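Side-chain contacts in protection of telomeres protein 1 (Schizosaccharomyces pombe, PDB 7CUI), which binds single-stranded telomeric DNA to protect the 3' overhang of chromosome ends and regulates telomerase and telomere length, the present chain being its C-terminal part: residues A[58-62]-A[63-67]; A[105-109]-A[110-114]. All blocks are in the same frame, centred on the assembly; numbering follows the deposited sequence.

Contact 1 (A[58-62]-A[63-67]); sequences VDFWP and KSLTQ
Lys-63 turns back along the strand it has just left and hands its ammonium group to Asp-59 and Phe-60. NZ forms a salt bridge with Asp-59 OD1 at 2.8 Å, on the syn side but about 30° out of the carboxylate plane, and donates a second bond of 2.7 Å to Phe-60 O. Bends at chi2 (-57°) and again at chi4 bring the chain round to these acceptors. Asp-59 OD1 also accepts a bond from Phe-60 N on its anti side, similarly tilted and from the same face. With an alanine in place of Lys-63 the ammonium group is gone, and the buried Asp-59 would probably lose this countercharge and Phe-60 O this donor. The carbonyl oxygen of Lys-63 lies near the ring plane at the edge of Phe-60, 3.7 Å from CE1. Leu-65 CD2 then meets the same CE1 at 4.2 Å, and Gln-67 CB packs 3.6 Å from Pro-62 CG. Pro-62 lays CB over one face of Trp-61. The chain leaves the strand through a type VIb turn, with the cis peptide between Trp-61 and Pro-62, just beyond a classic beta bulge in which Val-58 and Asp-59 both face Leu-85 of strand 77-87.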
# COMPACT_ATOMS: atom_id res chain seq x y z
N VAL A 58 6.01 -3.94 -6.60
CA VAL A 58 6.06 -4.98 -7.62
C VAL A 58 4.70 -5.10 -8.32
O VAL A 58 4.63 -5.62 -9.43
CB VAL A 58 6.56 -6.29 -6.98
CG1 VAL A 58 5.89 -7.55 -7.54
CG2 VAL A 58 8.09 -6.38 -7.07
N ASP A 59 3.65 -4.60 -7.66
CA ASP A 59 2.29 -4.63 -8.19
C ASP A 59 1.43 -3.70 -7.33
O ASP A 59 1.87 -3.25 -6.28
CB ASP A 59 1.74 -6.06 -8.23
CG ASP A 59 0.59 -6.27 -9.20
OD1 ASP A 59 0.04 -5.27 -9.68
OD2 ASP A 59 0.25 -7.43 -9.47
N PHE A 60 0.20 -3.41 -7.79
CA PHE A 60 -0.74 -2.62 -7.00
C PHE A 60 -2.19 -2.91 -7.40
O PHE A 60 -2.46 -3.46 -8.48
CB PHE A 60 -0.43 -1.13 -7.10
CG PHE A 60 -0.54 -0.54 -8.49
CD1 PHE A 60 -1.79 -0.26 -9.04
CD2 PHE A 60 0.59 -0.26 -9.24
CE1 PHE A 60 -1.90 0.28 -10.31
CE2 PHE A 60 0.48 0.28 -10.51
CZ PHE A 60 -0.76 0.55 -11.05
N TRP A 61 -3.12 -2.51 -6.52
CA TRP A 61 -4.55 -2.68 -6.68
C TRP A 61 -5.29 -1.46 -6.13
O TRP A 61 -4.92 -0.95 -5.07
CB TRP A 61 -5.02 -3.96 -5.97
CG TRP A 61 -6.27 -4.51 -6.59
CD1 TRP A 61 -6.34 -5.38 -7.64
CD2 TRP A 61 -7.63 -4.17 -6.27
NE1 TRP A 61 -7.64 -5.63 -7.97
CE2 TRP A 61 -8.46 -4.90 -7.15
CE3 TRP A 61 -8.22 -3.32 -5.33
CZ2 TRP A 61 -9.85 -4.81 -7.11
CZ3 TRP A 61 -9.60 -3.23 -5.29
CH2 TRP A 61 -10.40 -3.97 -6.16
N PRO A 62 -6.34 -0.94 -6.81
CA PRO A 62 -6.79 -1.45 -8.11
C PRO A 62 -5.93 -0.99 -9.28
O PRO A 62 -5.02 -0.18 -9.12
CB PRO A 62 -8.23 -0.92 -8.21
CG PRO A 62 -8.27 0.33 -7.35
CD PRO A 62 -7.15 0.19 -6.34
N LYS A 63 -6.23 -1.52 -10.47
CA LYS A 63 -5.38 -1.30 -11.63
C LYS A 63 -5.56 0.11 -12.19
O LYS A 63 -4.61 0.66 -12.74
CB LYS A 63 -5.61 -2.38 -12.69
CG LYS A 63 -5.28 -3.79 -12.23
CD LYS A 63 -3.85 -3.96 -11.75
CE LYS A 63 -3.55 -5.39 -11.40
NZ LYS A 63 -2.71 -5.48 -10.18
N SER A 64 -6.77 0.68 -12.07
CA SER A 64 -7.01 2.06 -12.47
C SER A 64 -6.74 2.98 -11.30
O SER A 64 -7.32 2.79 -10.23
CB SER A 64 -8.41 2.29 -12.94
OG SER A 64 -8.69 1.46 -14.04
N LEU A 65 -5.92 4.01 -11.53
CA LEU A 65 -5.71 5.06 -10.56
C LEU A 65 -7.01 5.83 -10.36
O LEU A 65 -7.20 6.51 -9.35
CB LEU A 65 -4.59 5.99 -11.05
CG LEU A 65 -3.21 5.34 -11.15
CD1 LEU A 65 -2.12 6.40 -11.11
CD2 LEU A 65 -2.99 4.35 -10.02
N THR A 66 -7.91 5.67 -11.33
CA THR A 66 -9.24 6.27 -11.31
C THR A 66 -10.05 5.71 -10.14
O THR A 66 -11.03 6.33 -9.72
CB THR A 66 -9.85 6.11 -12.70
OG1 THR A 66 -9.62 7.39 -13.29
CG2 THR A 66 -11.31 5.76 -12.70
N GLN A 67 -9.62 4.57 -9.61
CA GLN A 67 -10.36 3.87 -8.57
C GLN A 67 -9.58 3.90 -7.26
O GLN A 67 -9.88 3.13 -6.35
CB GLN A 67 -10.70 2.45 -9.02
CG GLN A 67 -11.57 2.40 -10.27
CD GLN A 67 -12.02 1.01 -10.65
OE1 GLN A 67 -11.91 0.60 -11.81
NE2 GLN A 67 -12.54 0.27 -9.69

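Contact 2 (A[105-109]-A[110-114]); sequences ELINS and SKIQP
Ile-107 and Ile-112 meet through their beta branches, Ile-107 CG2 lying 3.8 Å from Ile-112 CB and 3.9 Å from Ile-112 CG2. In Ile-107 the CG2 methyl stands opposite the backbone N while CG1 lies beside that nitrogen (chi1 -67°), and this puts the methyl against the returning chain. The other branch of Ile-112 runs alongside Ser-109, with CG1 3.7 Å from Ser-109 OG, while Lys-111 CG approaches the same hydroxyl oxygen at 3.6 Å. A type I beta turn from Ser-109 to Ile-112 brings the two isoleucines together. Its closing bond, Ile-112 N to Ser-109 O, is 3.2 Å long, and the donor stands well above the carbonyl plane. Gln-113 folds back at chi2 (-60°) and gives NE2 to Ser-110 O at 2.8 Å, likewise from above the carbonyl plane, which ties the residue after the turn to a carbonyl within it. Before the turn, Asn-108 breaks the helix with positive phi, and its ND2 donates to Ile-198 O of strand 190-198. Around this helix exit, Arg-130 of helix 121-135 takes the carbonyl oxygen of Ile-107, Gln-126 and Leu-127 of that helix lie against Ile-112, and Trp-80 of strand 77-87 touches both isoleucines.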
# COMPACT_ATOMS: atom_id res chain seq x y z
N GLU A 105 -0.86 10.55 4.00
CA GLU A 105 0.50 10.71 4.47
C GLU A 105 1.49 10.38 3.34
O GLU A 105 2.40 11.16 3.08
CB GLU A 105 0.74 9.84 5.71
CG GLU A 105 2.16 9.87 6.23
CD GLU A 105 2.45 10.94 7.26
OE1 GLU A 105 3.43 10.77 8.02
OE2 GLU A 105 1.70 11.93 7.32
N LEU A 106 1.28 9.23 2.68
CA LEU A 106 2.14 8.80 1.59
C LEU A 106 2.08 9.81 0.45
O LEU A 106 3.12 10.29 0.01
CB LEU A 106 1.71 7.40 1.13
CG LEU A 106 2.57 6.76 0.04
CD1 LEU A 106 3.84 6.16 0.61
CD2 LEU A 106 1.78 5.71 -0.72
N ILE A 107 0.86 10.15 0.00
CA ILE A 107 0.68 11.03 -1.15
C ILE A 107 1.35 12.38 -0.89
O ILE A 107 2.05 12.88 -1.77
CB ILE A 107 -0.80 11.16 -1.57
CG1 ILE A 107 -1.35 9.84 -2.10
CG2 ILE A 107 -0.97 12.28 -2.59
CD1 ILE A 107 -2.85 9.72 -2.00
N ASN A 108 1.09 12.96 0.29
CA ASN A 108 1.83 14.11 0.79
C ASN A 108 1.68 15.30 -0.17
O ASN A 108 2.68 15.87 -0.60
CB ASN A 108 3.29 13.76 1.06
CG ASN A 108 4.04 14.82 1.84
OD1 ASN A 108 3.43 15.62 2.54
ND2 ASN A 108 5.36 14.82 1.74
N SER A 109 0.43 15.67 -0.48
CA SER A 109 0.16 16.73 -1.44
C SER A 109 -1.20 17.35 -1.16
O SER A 109 -2.22 16.68 -1.20
CB SER A 109 0.26 16.21 -2.85
OG SER A 109 0.26 17.28 -3.79
N SER A 110 -1.19 18.66 -0.88
CA SER A 110 -2.37 19.42 -0.54
C SER A 110 -3.42 19.37 -1.66
O SER A 110 -4.61 19.37 -1.38
CB SER A 110 -1.98 20.84 -0.21
OG SER A 110 -3.10 21.59 0.22
N LYS A 111 -2.96 19.30 -2.92
CA LYS A 111 -3.83 19.43 -4.08
C LYS A 111 -4.41 18.07 -4.50
O LYS A 111 -5.33 18.02 -5.31
CB LYS A 111 -3.13 20.15 -5.24
CG LYS A 111 -1.79 19.57 -5.68
CD LYS A 111 -1.29 20.09 -7.02
CE LYS A 111 0.23 20.07 -7.11
NZ LYS A 111 0.71 19.84 -8.49
N ILE A 112 -3.85 16.98 -3.96
CA ILE A 112 -4.36 15.65 -4.26
C ILE A 112 -5.20 15.18 -3.07
O ILE A 112 -4.68 14.88 -2.00
CB ILE A 112 -3.21 14.67 -4.61
CG1 ILE A 112 -2.24 15.29 -5.63
CG2 ILE A 112 -3.78 13.35 -5.11
CD1 ILE A 112 -1.06 14.42 -6.00
N GLN A 113 -6.52 15.15 -3.29
CA GLN A 113 -7.47 14.82 -2.24
C GLN A 113 -8.39 13.70 -2.73
O GLN A 113 -8.63 13.58 -3.93
CB GLN A 113 -8.31 16.05 -1.88
CG GLN A 113 -7.50 17.19 -1.26
CD GLN A 113 -6.81 16.79 0.02
OE1 GLN A 113 -7.35 16.08 0.86
NE2 GLN A 113 -5.57 17.24 0.16
N PRO A 114 -8.93 12.86 -1.82
CA PRO A 114 -9.89 11.83 -2.23
C PRO A 114 -11.16 12.47 -2.79
O PRO A 114 -11.69 13.41 -2.22
CB PRO A 114 -10.19 11.06 -0.93
CG PRO A 114 -9.82 12.02 0.17
CD PRO A 114 -8.67 12.84 -0.38

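In the fold
From the N terminus, the chain reaches contact 1 first, midway along the interrupted strand 49-73, where residues 58-61 are already paired with strand 77-87, the other arm of the hairpin, and the turn follows at once. Strand 93-99 and helix 100-107 then lead to contact 2, where residues 105-114 close a turn on the way to helix 121-135. The two are in series, neither nested nor crossed, with centres about 17 Å apart and no direct touch. Shared neighbours relate them: strand 77-87 and helix 121-135 touch both, Leu-65 reaching Lys-128 and Ile-112 reaching Gln-126. Together they join neighbouring parts of that helix to the mixed sheet, with Leu-65 also reaching its C-terminal end at Trp-135.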